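Local coordinates for protein 3-methylornithine synthase (Methanosarcina barkeri, PDB 3T7V) that catalyses the radical-based isomerisation of L-lysine to (3R)-3-methyl-D-ornithine in pyrrolysine biosynthesis, using a [4Fe-4S] cluster and S-adenosylmethionine, at residues M237-Q242 against E248-K253; E94-T99 against Q133-E138; V59-F64 against R329-M334; T30-E35 against I262-L267. One frame throughout, in Å; residues are numbered along the deposited sequence.

Contacts 3 and 4 are buried and wholly apolar across their segments: leucine and valine branches join a barrel strand to a helix in contact 3, and two helices in contact 4. Contacts 1 and 2 are only partly buried; contact 1 adds backbone bonds to the adenine, and contact 2 has opposite charges at its margin. Contact 1 begins on strand 233-238, and helix 258-268, which carries half of contact 4, follows in the chain; likewise, strand 58-68 of contact 3 precedes helix 93-103 of contact 2. Contacts 1 and 3 both reach the parallel sheet and both touch 5-amino-D-isoleucine, while contacts 2 and 4 lie on opposite sides of the chain's centre, about 40 Å apart between centres.

Contact 1: residues M237-Q242 against E248-K253; sequences MTFLPQ and EGFRDK. With SAM (S-adenosylmethionine), chain C; MD0 (5-amino-D-isoleucine), chain D.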
# COMPACT_ATOMS: atom_id res chain seq x y z
N MET A 237 -5.88 -4.10 -1.06
CA MET A 237 -6.22 -4.25 0.36
C MET A 237 -7.61 -4.78 0.55
O MET A 237 -8.53 -4.33 -0.18
CB MET A 237 -6.09 -2.90 1.04
CG MET A 237 -4.69 -2.34 0.84
SD MET A 237 -4.46 -0.87 1.79
CE MET A 237 -4.66 -1.19 3.59
N THR A 238 -7.76 -5.71 1.49
CA THR A 238 -9.12 -6.09 1.90
C THR A 238 -9.80 -4.95 2.66
O THR A 238 -9.19 -4.42 3.63
CB THR A 238 -9.04 -7.27 2.92
OG1 THR A 238 -8.29 -8.34 2.26
CG2 THR A 238 -10.43 -7.74 3.35
N PHE A 239 -11.02 -4.58 2.27
CA PHE A 239 -11.78 -3.58 3.05
C PHE A 239 -12.16 -4.16 4.40
O PHE A 239 -12.82 -5.19 4.51
CB PHE A 239 -13.02 -3.22 2.22
CG PHE A 239 -13.98 -2.34 2.94
CD1 PHE A 239 -13.54 -1.21 3.67
CD2 PHE A 239 -15.29 -2.70 2.99
CE1 PHE A 239 -14.47 -0.44 4.37
CE2 PHE A 239 -16.20 -1.92 3.72
CZ PHE A 239 -15.76 -0.78 4.37
N LEU A 240 -11.76 -3.42 5.43
CA LEU A 240 -12.22 -3.79 6.82
C LEU A 240 -13.22 -2.70 7.19
O LEU A 240 -12.82 -1.53 7.38
CB LEU A 240 -11.01 -3.67 7.74
CG LEU A 240 -9.88 -4.71 7.53
CD1 LEU A 240 -8.87 -4.77 8.72
CD2 LEU A 240 -10.37 -6.13 7.18
N PRO A 241 -14.49 -3.02 7.37
CA PRO A 241 -15.51 -1.95 7.71
C PRO A 241 -15.16 -1.35 9.08
O PRO A 241 -14.66 -2.05 10.02
CB PRO A 241 -16.85 -2.76 7.82
CG PRO A 241 -16.59 -3.87 6.83
CD PRO A 241 -15.13 -4.33 7.10
N GLN A 242 -15.34 -0.03 9.13
CA GLN A 242 -14.85 0.73 10.31
C GLN A 242 -16.06 1.34 11.04
O GLN A 242 -17.00 1.86 10.45
CB GLN A 242 -13.97 1.92 9.80
CG GLN A 242 -12.72 1.42 9.05
CD GLN A 242 -11.72 0.71 9.98
OE1 GLN A 242 -11.46 1.15 11.13
NE2 GLN A 242 -11.02 -0.31 9.47
N GLU A 248 -19.94 1.02 7.87
CA GLU A 248 -19.78 0.23 9.06
C GLU A 248 -20.50 -1.14 9.02
O GLU A 248 -19.93 -2.17 9.43
CB GLU A 248 -20.19 1.04 10.33
CG GLU A 248 -20.20 0.19 11.62
CD GLU A 248 -20.56 1.01 12.91
OE1 GLU A 248 -20.71 2.24 12.88
OE2 GLU A 248 -20.71 0.39 13.98
N GLY A 249 -21.69 -1.18 8.47
CA GLY A 249 -22.31 -2.55 8.45
C GLY A 249 -22.02 -3.44 7.27
O GLY A 249 -22.64 -4.50 7.12
N PHE A 250 -21.12 -3.00 6.39
CA PHE A 250 -21.05 -3.66 5.08
C PHE A 250 -20.52 -5.07 5.17
O PHE A 250 -19.56 -5.34 5.87
CB PHE A 250 -20.23 -2.79 4.15
CG PHE A 250 -20.20 -3.27 2.76
CD1 PHE A 250 -21.28 -3.05 1.94
CD2 PHE A 250 -19.11 -4.03 2.28
CE1 PHE A 250 -21.28 -3.53 0.64
CE2 PHE A 250 -19.09 -4.48 0.98
CZ PHE A 250 -20.17 -4.25 0.18
N ARG A 251 -21.23 -5.99 4.50
CA ARG A 251 -20.75 -7.34 4.40
C ARG A 251 -20.65 -7.64 2.92
O ARG A 251 -21.60 -7.39 2.16
CB ARG A 251 -21.71 -8.30 5.10
CG ARG A 251 -21.60 -8.17 6.61
CD ARG A 251 -22.15 -9.37 7.39
NE ARG A 251 -22.65 -9.01 8.73
CZ ARG A 251 -21.89 -8.71 9.79
NH1 ARG A 251 -20.56 -8.71 9.71
NH2 ARG A 251 -22.46 -8.40 10.94
N ASP A 252 -19.47 -8.09 2.50
CA ASP A 252 -19.25 -8.45 1.11
C ASP A 252 -19.61 -9.94 0.93
O ASP A 252 -19.22 -10.79 1.72
CB ASP A 252 -17.79 -8.16 0.73
CG ASP A 252 -17.48 -8.39 -0.78
OD1 ASP A 252 -17.05 -9.54 -1.04
OD2 ASP A 252 -17.64 -7.44 -1.66
N LYS A 253 -20.37 -10.18 -0.13
CA LYS A 253 -20.81 -11.52 -0.51
C LYS A 253 -19.97 -12.01 -1.70
O LYS A 253 -20.52 -12.43 -2.72
CB LYS A 253 -22.32 -11.50 -0.83
CG LYS A 253 -22.73 -10.46 -1.87
CD LYS A 253 -24.24 -10.28 -1.93
CE LYS A 253 -24.69 -9.79 -3.30
NZ LYS A 253 -26.18 -9.76 -3.43
N SAM C . -5.35 10.33 2.91
CA SAM C . -4.52 9.90 1.88
C SAM C . -5.22 9.16 0.80
O SAM C . -6.43 8.90 0.91
OXT SAM C . -4.54 8.93 -0.26
CB SAM C . -3.77 8.82 2.23
CG SAM C . -4.30 7.71 3.05
SD SAM C . -4.05 6.07 2.25
CE SAM C . -2.95 5.29 3.40
C5' SAM C . -5.59 5.26 2.65
C4' SAM C . -5.89 4.28 1.79
O4' SAM C . -5.90 3.30 3.01
C3' SAM C . -7.01 4.40 1.09
O3' SAM C . -6.29 4.62 -0.14
C2' SAM C . -7.30 2.89 1.17
O2' SAM C . -6.79 2.13 0.03
C1' SAM C . -6.78 2.30 2.50
N9 SAM C . -7.91 2.24 3.50
C8 SAM C . -8.58 3.24 4.15
N7 SAM C . -9.53 2.71 4.90
C5 SAM C . -9.48 1.35 4.74
C6 SAM C . -10.29 0.30 5.22
N6 SAM C . -11.33 0.51 6.02
N1 SAM C . -9.96 -0.96 4.90
C2 SAM C . -8.91 -1.23 4.07
N3 SAM C . -8.18 -0.24 3.50
C4 SAM C . -8.47 1.05 3.86
C MD0 D . -0.13 0.02 4.62
N MD0 D . -1.12 0.96 6.62
O MD0 D . 0.90 -0.07 3.91
CA MD0 D . -0.37 1.26 5.41
CB MD0 D . -1.13 2.32 4.55
CD MD0 D . -0.57 4.09 2.75
NE MD0 D . 0.38 4.42 1.70
CG MD0 D . -0.20 2.75 3.38
CG2 MD0 D . -2.48 1.81 3.98
OXT MD0 D . -0.98 -0.88 4.69
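Phe239 and Phe250 meet obliquely, with CE2 of Phe239 3.9 Å from CD2 of Phe250. From CB, Phe239 CG is placed anti to the backbone N (chi1 173°), which turns the ring out of the strand end toward 248-253. CD2 and CE2, along one side, reach Phe250 at the edge of the Phe239 ring; CD1 and CE1, on the other side, bring the ring edge to the adenine amino group, CD1 lying 3.7 Å from SAM N6. Pro241 N lies over one face of the ring, offset toward the rim. A broad apolar ring suits this place, because its opposite edges can meet the adenine amino group and Phe250 at once, and an alanine here would probably leave Phe250 without its partner and open a gap beside the adenine. Pro241 packs on the backbone of the loop: its CB is 3.5 Å from Glu248 O, and its CG is as far, 3.5 Å, from Phe250 O. The adenine itself is read by main chain. Leu240 N gives SAM N1 a nearly straight bond of 3.1 Å (177°), and SAM N6 returns one of 2.9 Å to Leu240 O. Bent at chi2, Gln242 brings NE2 back to the same carbonyl oxygen at 3.0 Å, from above its plane, and NE2 is also bonded to Ala311 O. Such backbone recognition of the adenine edge, just beyond a barrel strand, belongs to the S-adenosylmethionine site of radical SAM enzymes.

Contact 2: residues E94-T99 against Q133-E138; sequences EEIKET and QIVKEE
The carboxylate of Glu138 is the flat group nearest the other helix: its OE1 lies 4.4 Å from CE of Lys97, while OE2 makes a salt bridge with Lys104. The other flat pair lies along helix 126-139, where Gln133 NE2 bonds to Glu137 OE2 at 3.0 Å. That partner lies in the Gln133 amide plane, but the amide meets the carboxylate from above its plane, 43° out of it. Between the helices aliphatic groups do the touching: branched ones on the inner side, the lysine chain at the margin. CG2 of Ile96 meets CG2 of Val135 at 3.8 Å, the two side chains crossing at about a right angle. Beta-branching suits both, since a methyl next to the backbone reaches across; Ile96 also packs on Leu91, and Val135 rests as well on Ile143 of strand 143-146. Lys97 suits the outer margin: extended beyond CG, its chain brings CE to 4.0 Å from Ile134 CG2 and carries the ammonium beyond this contact. The helix axes, 10.4 Å apart at their closest, cross at -27°, so they run nearly side by side, as successive outer helices of a TIM barrel do. Lys97 NZ remains 5.3 Å from Glu138 OE1, too far for a salt bridge. The chemistry therefore implies adhesion by apolar contact on the barrel side, with opposite charges probably adding a mild, long-range attraction at the margin.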
# COMPACT_ATOMS: atom_id res chain seq x y z
N GLU A 94 9.22 17.53 17.44
CA GLU A 94 9.99 16.72 18.34
C GLU A 94 9.60 15.23 18.31
O GLU A 94 10.44 14.33 18.35
CB GLU A 94 9.84 17.25 19.78
CG GLU A 94 10.59 18.56 20.02
CD GLU A 94 9.90 19.80 19.44
OE1 GLU A 94 8.71 19.84 18.88
OE2 GLU A 94 10.60 20.86 19.56
N GLU A 95 8.28 14.97 18.19
CA GLU A 95 7.82 13.58 18.09
C GLU A 95 8.27 12.95 16.77
O GLU A 95 8.63 11.73 16.77
CB GLU A 95 6.27 13.54 18.09
CG GLU A 95 5.67 13.81 19.50
CD GLU A 95 4.12 13.77 19.57
OE1 GLU A 95 3.51 14.62 18.91
OE2 GLU A 95 3.53 12.89 20.30
N ILE A 96 8.34 13.73 15.68
CA ILE A 96 8.83 13.17 14.41
C ILE A 96 10.32 12.84 14.53
O ILE A 96 10.73 11.78 14.11
CB ILE A 96 8.55 14.18 13.27
CG1 ILE A 96 7.02 14.27 13.07
CG2 ILE A 96 9.33 13.77 11.98
CD1 ILE A 96 6.48 15.46 12.29
N LYS A 97 11.08 13.73 15.13
CA LYS A 97 12.50 13.46 15.27
C LYS A 97 12.76 12.26 16.21
O LYS A 97 13.60 11.40 15.88
CB LYS A 97 13.25 14.71 15.78
CG LYS A 97 13.41 15.74 14.68
CD LYS A 97 14.13 16.95 15.22
CE LYS A 97 14.27 18.01 14.12
NZ LYS A 97 14.65 19.32 14.68
N GLU A 98 11.98 12.13 17.29
CA GLU A 98 12.15 10.99 18.15
C GLU A 98 11.79 9.72 17.42
O GLU A 98 12.50 8.70 17.55
CB GLU A 98 11.33 11.20 19.40
CG GLU A 98 11.29 9.98 20.35
CD GLU A 98 12.65 9.66 20.96
OE1 GLU A 98 13.26 10.65 21.47
OE2 GLU A 98 13.10 8.45 20.96
N THR A 99 10.75 9.75 16.60
CA THR A 99 10.37 8.54 15.84
C THR A 99 11.51 8.19 14.89
O THR A 99 11.94 6.98 14.81
CB THR A 99 9.09 8.80 15.04
OG1 THR A 99 8.04 9.06 15.99
CG2 THR A 99 8.71 7.59 14.25
N GLN A 133 11.75 17.34 4.25
CA GLN A 133 13.17 17.71 4.32
C GLN A 133 13.75 17.19 5.64
O GLN A 133 14.84 16.63 5.64
CB GLN A 133 13.29 19.22 4.25
CG GLN A 133 14.77 19.69 4.40
CD GLN A 133 14.92 21.19 4.36
OE1 GLN A 133 14.04 21.89 3.98
NE2 GLN A 133 16.04 21.68 4.85
N ILE A 134 13.07 17.37 6.76
CA ILE A 134 13.59 16.93 8.06
C ILE A 134 13.72 15.47 8.13
O ILE A 134 14.76 14.95 8.60
CB ILE A 134 12.72 17.50 9.23
CG1 ILE A 134 12.97 19.02 9.34
CG2 ILE A 134 13.04 16.79 10.54
CD1 ILE A 134 11.93 19.74 10.13
N VAL A 135 12.69 14.73 7.69
CA VAL A 135 12.84 13.29 7.71
C VAL A 135 13.97 12.79 6.78
O VAL A 135 14.72 11.86 7.13
CB VAL A 135 11.48 12.62 7.30
CG1 VAL A 135 11.67 11.09 7.19
CG2 VAL A 135 10.40 12.99 8.37
N LYS A 136 14.14 13.38 5.59
CA LYS A 136 15.20 12.94 4.67
C LYS A 136 16.56 13.26 5.34
O LYS A 136 17.49 12.45 5.26
CB LYS A 136 15.07 13.66 3.35
CG LYS A 136 15.94 13.04 2.25
CD LYS A 136 15.30 11.75 1.78
CE LYS A 136 16.10 11.24 0.62
NZ LYS A 136 15.34 10.05 0.03
N GLU A 137 16.67 14.44 5.98
CA GLU A 137 17.94 14.79 6.65
C GLU A 137 18.27 13.84 7.80
O GLU A 137 19.45 13.52 8.04
CB GLU A 137 17.86 16.22 7.18
CG GLU A 137 17.98 17.30 6.12
CD GLU A 137 17.78 18.69 6.75
OE1 GLU A 137 17.41 18.82 7.99
OE2 GLU A 137 17.96 19.65 5.98
N GLU A 138 17.24 13.40 8.53
CA GLU A 138 17.41 12.49 9.68
C GLU A 138 17.74 11.11 9.22
O GLU A 138 18.67 10.46 9.77
CB GLU A 138 16.13 12.41 10.53
CG GLU A 138 15.87 13.68 11.34
CD GLU A 138 16.95 14.02 12.36
OE1 GLU A 138 17.21 15.22 12.53
OE2 GLU A 138 17.61 13.10 12.97

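Contact 3: residues V59-F64 against R329-M334; sequences VFLNCF and RRLEIM. With MD0 (5-amino-D-isoleucine), chain D.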
# COMPACT_ATOMS: atom_id res chain seq x y z
N VAL A 59 13.15 -9.85 0.53
CA VAL A 59 11.93 -9.09 0.74
C VAL A 59 12.34 -7.67 1.14
O VAL A 59 13.32 -7.45 1.87
CB VAL A 59 11.14 -9.77 1.94
CG1 VAL A 59 9.91 -8.93 2.32
CG2 VAL A 59 10.75 -11.19 1.57
N PHE A 60 11.54 -6.69 0.71
CA PHE A 60 11.76 -5.29 1.08
C PHE A 60 10.87 -4.95 2.29
O PHE A 60 9.84 -5.61 2.50
CB PHE A 60 11.42 -4.37 -0.12
CG PHE A 60 12.25 -4.63 -1.33
CD1 PHE A 60 13.62 -4.46 -1.27
CD2 PHE A 60 11.66 -5.08 -2.50
CE1 PHE A 60 14.41 -4.75 -2.41
CE2 PHE A 60 12.43 -5.29 -3.67
CZ PHE A 60 13.79 -5.13 -3.58
N LEU A 61 11.27 -3.97 3.08
CA LEU A 61 10.62 -3.62 4.37
C LEU A 61 10.33 -2.12 4.40
O LEU A 61 11.24 -1.29 4.24
CB LEU A 61 11.50 -3.98 5.54
CG LEU A 61 11.94 -5.42 5.58
CD1 LEU A 61 13.03 -5.64 6.65
CD2 LEU A 61 10.74 -6.32 5.83
N ASN A 62 9.05 -1.73 4.60
CA ASN A 62 8.64 -0.29 4.56
C ASN A 62 8.03 0.05 5.90
O ASN A 62 7.06 -0.62 6.37
CB ASN A 62 7.56 -0.17 3.46
CG ASN A 62 7.24 1.27 3.06
OD1 ASN A 62 7.93 2.20 3.38
ND2 ASN A 62 6.19 1.39 2.22
N CYS A 63 8.61 1.05 6.55
CA CYS A 63 8.00 1.54 7.82
C CYS A 63 6.86 2.49 7.54
O CYS A 63 6.90 3.21 6.58
CB CYS A 63 9.06 2.27 8.55
SG CYS A 63 8.62 2.81 10.21
N PHE A 64 5.84 2.46 8.34
CA PHE A 64 4.68 3.32 8.13
C PHE A 64 4.60 4.34 9.25
O PHE A 64 4.45 3.98 10.44
CB PHE A 64 3.44 2.40 8.18
CG PHE A 64 2.15 3.17 7.95
CD1 PHE A 64 1.97 3.83 6.73
CD2 PHE A 64 1.15 3.25 8.91
CE1 PHE A 64 0.81 4.57 6.46
CE2 PHE A 64 -0.03 4.00 8.65
CZ PHE A 64 -0.17 4.65 7.44
N ARG A 329 12.03 -11.96 12.03
CA ARG A 329 12.02 -13.32 12.67
C ARG A 329 11.09 -14.21 11.86
O ARG A 329 11.44 -15.38 11.60
CB ARG A 329 11.51 -13.21 14.11
CG ARG A 329 11.24 -14.56 14.80
CD ARG A 329 10.86 -14.43 16.29
NE ARG A 329 10.53 -15.74 16.86
CZ ARG A 329 10.12 -15.96 18.12
NH1 ARG A 329 9.86 -17.21 18.51
NH2 ARG A 329 9.96 -14.95 18.97
N ARG A 330 9.88 -13.70 11.52
CA ARG A 330 8.94 -14.55 10.81
C ARG A 330 9.47 -14.82 9.37
O ARG A 330 9.29 -15.94 8.86
CB ARG A 330 7.52 -13.93 10.78
CG ARG A 330 6.47 -14.82 10.15
CD ARG A 330 6.13 -16.05 11.01
NE ARG A 330 5.72 -15.55 12.32
CZ ARG A 330 4.44 -15.40 12.71
NH1 ARG A 330 3.45 -15.70 11.89
NH2 ARG A 330 4.17 -14.93 13.93
N LEU A 331 10.07 -13.83 8.71
CA LEU A 331 10.64 -14.11 7.34
C LEU A 331 11.67 -15.26 7.45
O LEU A 331 11.74 -16.09 6.54
CB LEU A 331 11.39 -12.89 6.82
CG LEU A 331 10.40 -11.73 6.61
CD1 LEU A 331 11.26 -10.57 6.12
CD2 LEU A 331 9.41 -12.05 5.50
N GLU A 332 12.52 -15.23 8.50
CA GLU A 332 13.55 -16.28 8.66
C GLU A 332 12.90 -17.69 8.72
O GLU A 332 13.34 -18.67 8.01
CB GLU A 332 14.40 -16.00 9.87
CG GLU A 332 15.61 -16.98 9.91
CD GLU A 332 16.46 -16.89 11.18
OE1 GLU A 332 15.89 -16.96 12.31
OE2 GLU A 332 17.71 -16.79 11.04
N ILE A 333 11.84 -17.80 9.52
CA ILE A 333 11.03 -19.05 9.61
C ILE A 333 10.51 -19.50 8.24
O ILE A 333 10.50 -20.69 7.90
CB ILE A 333 9.88 -18.82 10.60
CG1 ILE A 333 10.44 -18.87 12.03
CG2 ILE A 333 8.75 -19.81 10.38
CD1 ILE A 333 9.52 -18.27 13.09
N MET A 334 10.14 -18.51 7.42
CA MET A 334 9.62 -18.78 6.08
C MET A 334 10.70 -19.11 5.09
O MET A 334 10.38 -19.52 3.99
CB MET A 334 8.88 -17.55 5.52
CG MET A 334 7.60 -17.25 6.23
SD MET A 334 6.98 -15.74 5.46
CE MET A 334 6.47 -16.40 3.85
C MD0 D . -0.13 0.02 4.62
N MD0 D . -1.12 0.96 6.62
O MD0 D . 0.90 -0.07 3.91
CA MD0 D . -0.37 1.26 5.41
CB MD0 D . -1.13 2.32 4.55
CD MD0 D . -0.57 4.09 2.75
NE MD0 D . 0.38 4.42 1.70
CG MD0 D . -0.20 2.75 3.38
CG2 MD0 D . -2.48 1.81 3.98
OXT MD0 D . -0.98 -0.88 4.69
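Leu331 reaches from its helix to the strand and divides its two methyls between two residues there. CD2 approaches CG2 of Val59 at 4.2 Å, and CD1 approaches CD2 of Leu61 at 4.3 Å, so the forked end of the leucine bridges the pair. Its CG stands anti to the carbonyl carbon (chi1 -65°), with the branch directed at the strand. Val59 and Leu61 lie two apart and face the same way, whereas the intervening Phe60 points its CB away from the helix and sets its ring edge-to-face with those of Phe344 and His109. This is the alternation of a TIM barrel: strand 58-68 presents one row of side chains to the outer helices, here helix 324-334, and the other row to the interior. Branched aliphatics suit the outward row, because they pack without polar groups to satisfy; Leu331 also touches Leu290 of helix 278-291. Farther along, Phe64 turns to the interior, where the product site lies. With CG anti to the backbone N (chi1 -179°), its ring offers one face to 5-amino-D-isoleucine, whose CA sits 3.6 Å above the plane, offset toward the rim. Phe64 CE1 is 3.5 Å from MD0 CB. Replacing Phe64 with a serine would probably leave one side of the bound amino acid without this apolar surface and open a gap beside its CA and CB. Asp112 and Thr114 of the next strand, 110-115, pack against the Phe64 side chain.

Contact 4: residues T30-E35 against I262-L267; sequences TLLSLE and ISVLRL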
# COMPACT_ATOMS: atom_id res chain seq x y z
N THR A 30 -11.03 -16.53 -15.05
CA THR A 30 -10.82 -17.87 -14.55
C THR A 30 -10.11 -17.82 -13.20
O THR A 30 -10.58 -18.43 -12.22
CB THR A 30 -10.03 -18.63 -15.55
OG1 THR A 30 -10.72 -18.65 -16.79
CG2 THR A 30 -9.73 -20.10 -15.03
N LEU A 31 -9.01 -17.06 -13.14
CA LEU A 31 -8.22 -16.97 -11.89
C LEU A 31 -9.01 -16.35 -10.75
O LEU A 31 -9.00 -16.85 -9.58
CB LEU A 31 -6.88 -16.23 -12.14
CG LEU A 31 -5.95 -16.98 -13.13
CD1 LEU A 31 -4.69 -16.15 -13.30
CD2 LEU A 31 -5.54 -18.37 -12.68
N LEU A 32 -9.77 -15.31 -11.10
CA LEU A 32 -10.57 -14.64 -10.09
C LEU A 32 -11.76 -15.45 -9.60
O LEU A 32 -12.35 -15.14 -8.58
CB LEU A 32 -10.96 -13.23 -10.55
CG LEU A 32 -9.77 -12.24 -10.68
CD1 LEU A 32 -10.25 -10.98 -11.43
CD2 LEU A 32 -9.15 -11.86 -9.29
N SER A 33 -12.18 -16.49 -10.34
CA SER A 33 -13.34 -17.25 -9.87
C SER A 33 -12.88 -18.55 -9.15
O SER A 33 -13.71 -19.36 -8.79
CB SER A 33 -14.36 -17.48 -10.98
OG SER A 33 -13.72 -18.16 -11.99
N LEU A 34 -11.57 -18.73 -8.93
CA LEU A 34 -11.08 -19.95 -8.31
C LEU A 34 -11.59 -20.02 -6.87
O LEU A 34 -11.59 -19.02 -6.15
CB LEU A 34 -9.53 -20.08 -8.33
CG LEU A 34 -8.82 -20.20 -9.65
CD1 LEU A 34 -7.33 -20.02 -9.41
CD2 LEU A 34 -9.03 -21.59 -10.19
N GLU A 35 -12.07 -21.19 -6.46
CA GLU A 35 -12.70 -21.33 -5.15
C GLU A 35 -12.07 -22.50 -4.37
O GLU A 35 -12.00 -22.46 -3.13
CB GLU A 35 -14.22 -21.55 -5.37
CG GLU A 35 -15.01 -21.92 -4.13
CD GLU A 35 -16.50 -21.99 -4.39
OE1 GLU A 35 -17.17 -20.94 -4.23
OE2 GLU A 35 -17.00 -23.08 -4.77
N ILE A 262 -3.59 -10.64 -5.08
CA ILE A 262 -2.09 -10.51 -5.01
C ILE A 262 -1.42 -11.42 -6.05
O ILE A 262 -0.50 -11.00 -6.76
CB ILE A 262 -1.54 -10.74 -3.61
CG1 ILE A 262 -1.89 -9.59 -2.70
CG2 ILE A 262 -0.03 -10.96 -3.67
CD1 ILE A 262 -1.59 -9.90 -1.24
N SER A 263 -1.91 -12.68 -6.09
CA SER A 263 -1.30 -13.60 -7.07
C SER A 263 -1.56 -13.14 -8.49
O SER A 263 -0.66 -13.17 -9.32
CB SER A 263 -1.84 -14.99 -6.91
OG SER A 263 -1.55 -15.49 -5.61
N VAL A 264 -2.77 -12.66 -8.78
CA VAL A 264 -3.05 -12.17 -10.13
C VAL A 264 -2.18 -10.94 -10.43
O VAL A 264 -1.64 -10.79 -11.54
CB VAL A 264 -4.56 -11.83 -10.24
CG1 VAL A 264 -4.81 -11.09 -11.54
CG2 VAL A 264 -5.35 -13.16 -10.26
N LEU A 265 -1.99 -10.04 -9.43
CA LEU A 265 -1.12 -8.87 -9.67
C LEU A 265 0.30 -9.32 -9.98
O LEU A 265 0.99 -8.67 -10.78
CB LEU A 265 -1.05 -7.98 -8.38
CG LEU A 265 -2.33 -7.11 -8.23
CD1 LEU A 265 -2.28 -6.43 -6.82
CD2 LEU A 265 -2.47 -6.05 -9.29
N ARG A 266 0.76 -10.35 -9.27
CA ARG A 266 2.15 -10.83 -9.56
C ARG A 266 2.25 -11.39 -10.98
O ARG A 266 3.30 -11.22 -11.65
CB ARG A 266 2.56 -11.86 -8.54
CG ARG A 266 3.93 -12.53 -8.75
CD ARG A 266 5.05 -11.51 -8.86
NE ARG A 266 5.26 -10.85 -7.58
CZ ARG A 266 5.90 -9.68 -7.44
NH1 ARG A 266 6.39 -9.02 -8.45
NH2 ARG A 266 5.94 -9.11 -6.22
N LEU A 267 1.15 -12.00 -11.42
CA LEU A 267 1.22 -12.60 -12.74
C LEU A 267 1.08 -11.52 -13.82
O LEU A 267 1.50 -11.71 -14.93
CB LEU A 267 0.13 -13.69 -12.87
CG LEU A 267 0.31 -14.91 -11.93
CD1 LEU A 267 -0.86 -15.90 -12.02
CD2 LEU A 267 1.58 -15.66 -12.27
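Leu32, which packs on Val264, also lends its carbonyl O to Lys260 NZ, an ammonium that Leu34 O grips as well. Lys260 belongs to helix 258-268, the same helix that carries Val264 and Leu267, so these two bonds accompany the apolar contact. Near them, the chain 30-35 is held in a tight turn: Ser33 N bonds to Thr30 O at 3.1 Å, and Leu34 N to Leu31 O at 3.2 Å, both three residues back.

The contact proper is made by aliphatic groups. Val264 holds its CG2 anti to its own carbonyl carbon, and this one branch meets two leucines, CB of Leu31 at 3.9 Å and CD2 of Leu32 at 4.1 Å. A short, branched side chain suits this place, since the backbones come close here, with Leu31 CA and Val264 CA only 7.3 Å apart. One turn on, Leu267 uses its longer reach: its CD1 meets CD1 of Leu31 at 4.0 Å, and the two side chains cross at about a right angle. Leu32 does not start out pointing at Val264, but its CD2 methyl comes up to it, the two side chains again crossing at about a right angle. All four residues are buried, in keeping with their wholly apolar side chains.

Helix 258-268 lies between layers: Ile262 and Leu265 face strand 233-238 of the barrel, Ser263 packs on helix 37-55, and Leu265 also touches helix 216-228. Helix 25-32 thus adds an N-terminal cover over this outer barrel helix, with Leu32 reaching helix 216-228 as well, through Ile220.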